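Side-chain contact in translation initiation factor 4E (Ascaris suum, PDB 3M94), which binds the trimethylguanosine cap and probably recruits capped messenger RNAs for the initiation of translation: residues Y58-G63 with S130-D135. Residues are numbered along the deposited sequence; the frame is centred on the assembly and turned at random.
Sequences YLFKEG and SLWTRD
With CG beside the backbone N and anti to the carbonyl carbon in both residues (chi1 -82° in Phe60), Trp132 points across the gap and the far end of the Phe60 ring swings over to meet it, the CA atoms of Phe60 and Trp132 being 8.9 Å apart. The phenyl ring arrives edge first: its CZ lies 3.4 Å above the indole plane, displaced toward the rim, and is 3.6 Å from Trp132 CE3. CE2 of Phe60 comes equally near that carbon, while Trp132 CD2 lies in the plane of the phenyl ring. The planes stand at 86°, with 5.2 Å between the phenyl centroid and that of the indole six-membered ring, an offset edge-to-face (T-shaped) pair. In the curved antiparallel sheet of the eIF4E fold, strands 56-61 and 127-133 flank strand 115-121, and the two aromatic side chains meet over this middle strand, both touching Val119. Pro66 packs on Phe60 as well, and Trp132 meets the rings of His166 and of Trp68, a member of the cap pocket whose plane is tilted only about 20° from the indole of Trp132. The side chain of Trp132 lies about 4 Å from the bound trimethylguanosine diphosphate.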
loop_
_atom_site.group_PDB
_atom_site.type_symbol
_atom_site.label_atom_id
_atom_site.label_comp_id
_atom_site.label_asym_id
_atom_site.label_seq_id
_atom_site.Cartn_x
_atom_site.Cartn_y
_atom_site.Cartn_z
ATOM N N TYR A 58 3.307 1.591 -6.471
ATOM C CA TYR A 58 3.480 2.201 -5.150
ATOM C C TYR A 58 2.616 3.453 -5.097
ATOM O O TYR A 58 2.554 4.204 -6.063
ATOM C CB TYR A 58 4.935 2.607 -4.877
ATOM C CG TYR A 58 5.974 1.517 -5.106
ATOM C CD1 TYR A 58 6.511 0.801 -4.040
ATOM C CD2 TYR A 58 6.445 1.234 -6.387
ATOM C CE1 TYR A 58 7.477 -0.198 -4.240
ATOM C CE2 TYR A 58 7.404 0.234 -6.600
ATOM C CZ TYR A 58 7.912 -0.471 -5.524
ATOM O OH TYR A 58 8.850 -1.441 -5.742
ATOM N N LEU A 59 1.948 3.666 -3.964
ATOM C CA LEU A 59 1.276 4.930 -3.728
ATOM C C LEU A 59 1.797 5.507 -2.427
ATOM O O LEU A 59 1.451 5.005 -1.348
ATOM C CB LEU A 59 -0.251 4.802 -3.675
ATOM C CG LEU A 59 -0.894 6.207 -3.801
ATOM C CD1 LEU A 59 -1.000 6.651 -5.283
ATOM C CD2 LEU A 59 -2.251 6.285 -3.124
ATOM N N PHE A 60 2.634 6.545 -2.533
ATOM C CA PHE A 60 3.283 7.123 -1.363
ATOM C C PHE A 60 3.013 8.611 -1.254
ATOM O O PHE A 60 2.785 9.295 -2.277
ATOM C CB PHE A 60 4.793 6.858 -1.379
ATOM C CG PHE A 60 5.176 5.474 -0.850
ATOM C CD1 PHE A 60 4.734 4.315 -1.501
ATOM C CD2 PHE A 60 5.936 5.339 0.308
ATOM C CE1 PHE A 60 5.039 3.060 -1.014
ATOM C CE2 PHE A 60 6.268 4.078 0.791
ATOM C CZ PHE A 60 5.808 2.939 0.134
ATOM N N LYS A 61 3.051 9.108 -0.015
ATOM C CA LYS A 61 2.923 10.537 0.226
ATOM C C LYS A 61 3.994 11.245 -0.575
ATOM O O LYS A 61 5.140 10.782 -0.602
ATOM C CB LYS A 61 3.066 10.856 1.728
ATOM C CG LYS A 61 1.838 10.491 2.552
ATOM C CD LYS A 61 2.124 10.619 4.051
ATOM C CE LYS A 61 0.856 10.529 4.870
ATOM N NZ LYS A 61 1.172 10.253 6.319
ATOM N N GLU A 62 3.630 12.340 -1.245
ATOM C CA GLU A 62 4.607 13.097 -2.025
ATOM C C GLU A 62 5.831 13.426 -1.172
ATOM O O GLU A 62 5.690 13.893 -0.039
ATOM C CB GLU A 62 4.027 14.397 -2.587
ATOM C CG GLU A 62 4.974 15.096 -3.593
ATOM C CD GLU A 62 4.402 16.379 -4.163
ATOM O OE1 GLU A 62 3.562 17.029 -3.494
ATOM O OE2 GLU A 62 4.795 16.755 -5.293
ATOM N N GLY A 63 7.018 13.179 -1.719
ATOM C CA GLY A 63 8.252 13.495 -1.022
ATOM C C GLY A 63 8.790 12.320 -0.230
ATOM O O GLY A 63 9.832 12.439 0.400
ATOM N N SER A 130 1.026 -4.514 0.562
ATOM C CA SER A 130 1.627 -4.081 1.822
ATOM C C SER A 130 1.295 -2.627 2.161
ATOM O O SER A 130 1.099 -1.805 1.264
ATOM C CB SER A 130 3.140 -4.209 1.761
ATOM O OG SER A 130 3.515 -5.561 1.748
ATOM N N LEU A 131 1.279 -2.316 3.452
ATOM C CA LEU A 131 1.101 -0.927 3.900
ATOM C C LEU A 131 2.317 -0.559 4.738
ATOM O O LEU A 131 2.549 -1.164 5.776
ATOM C CB LEU A 131 -0.208 -0.755 4.687
ATOM C CG LEU A 131 -0.556 0.633 5.270
ATOM C CD1 LEU A 131 -0.634 1.710 4.194
ATOM C CD2 LEU A 131 -1.880 0.577 6.043
ATOM N N TRP A 132 3.072 0.435 4.277
ATOM C CA TRP A 132 4.309 0.886 4.932
ATOM C C TRP A 132 4.044 2.001 5.947
ATOM O O TRP A 132 3.369 2.985 5.626
ATOM C CB TRP A 132 5.318 1.413 3.899
ATOM C CG TRP A 132 5.949 0.377 3.004
ATOM C CD1 TRP A 132 5.423 -0.825 2.627
ATOM C CD2 TRP A 132 7.210 0.487 2.336
ATOM N NE1 TRP A 132 6.285 -1.480 1.790
ATOM C CE2 TRP A 132 7.393 -0.700 1.591
ATOM C CE3 TRP A 132 8.215 1.458 2.318
ATOM C CZ2 TRP A 132 8.533 -0.934 0.820
ATOM C CZ3 TRP A 132 9.353 1.230 1.546
ATOM C CH2 TRP A 132 9.500 0.040 0.807
ATOM N N THR A 133 4.595 1.833 7.157
ATOM C CA THR A 133 4.495 2.826 8.228
ATOM C C THR A 133 5.897 3.306 8.638
ATOM O O THR A 133 6.890 2.625 8.366
ATOM C CB THR A 133 3.735 2.277 9.459
ATOM O OG1 THR A 133 4.522 1.258 10.097
ATOM C CG2 THR A 133 2.402 1.686 9.034
ATOM N N ARG A 134 5.977 4.461 9.301
ATOM C CA ARG A 134 7.282 5.096 9.514
ATOM C C ARG A 134 8.054 4.642 10.760
ATOM O O ARG A 134 9.246 4.886 10.851
ATOM C CB ARG A 134 7.209 6.629 9.395
ATOM C CG ARG A 134 6.413 7.358 10.447
ATOM C CD ARG A 134 6.635 8.883 10.352
ATOM N NE ARG A 134 5.926 9.498 9.223
ATOM C CZ ARG A 134 6.503 9.941 8.102
ATOM N NH1 ARG A 134 5.761 10.481 7.138
ATOM N NH2 ARG A 134 7.820 9.855 7.935
ATOM N N ASP A 135 7.387 3.975 11.701
ATOM C CA ASP A 135 8.037 3.552 12.941
ATOM C C ASP A 135 7.657 2.123 13.345
ATOM O O ASP A 135 6.535 1.862 13.787
ATOM C CB ASP A 135 7.749 4.539 14.080
ATOM C CG ASP A 135 8.581 4.253 15.344
ATOM O OD1 ASP A 135 9.225 3.180 15.458
ATOM O OD2 ASP A 135 8.585 5.118 16.241
#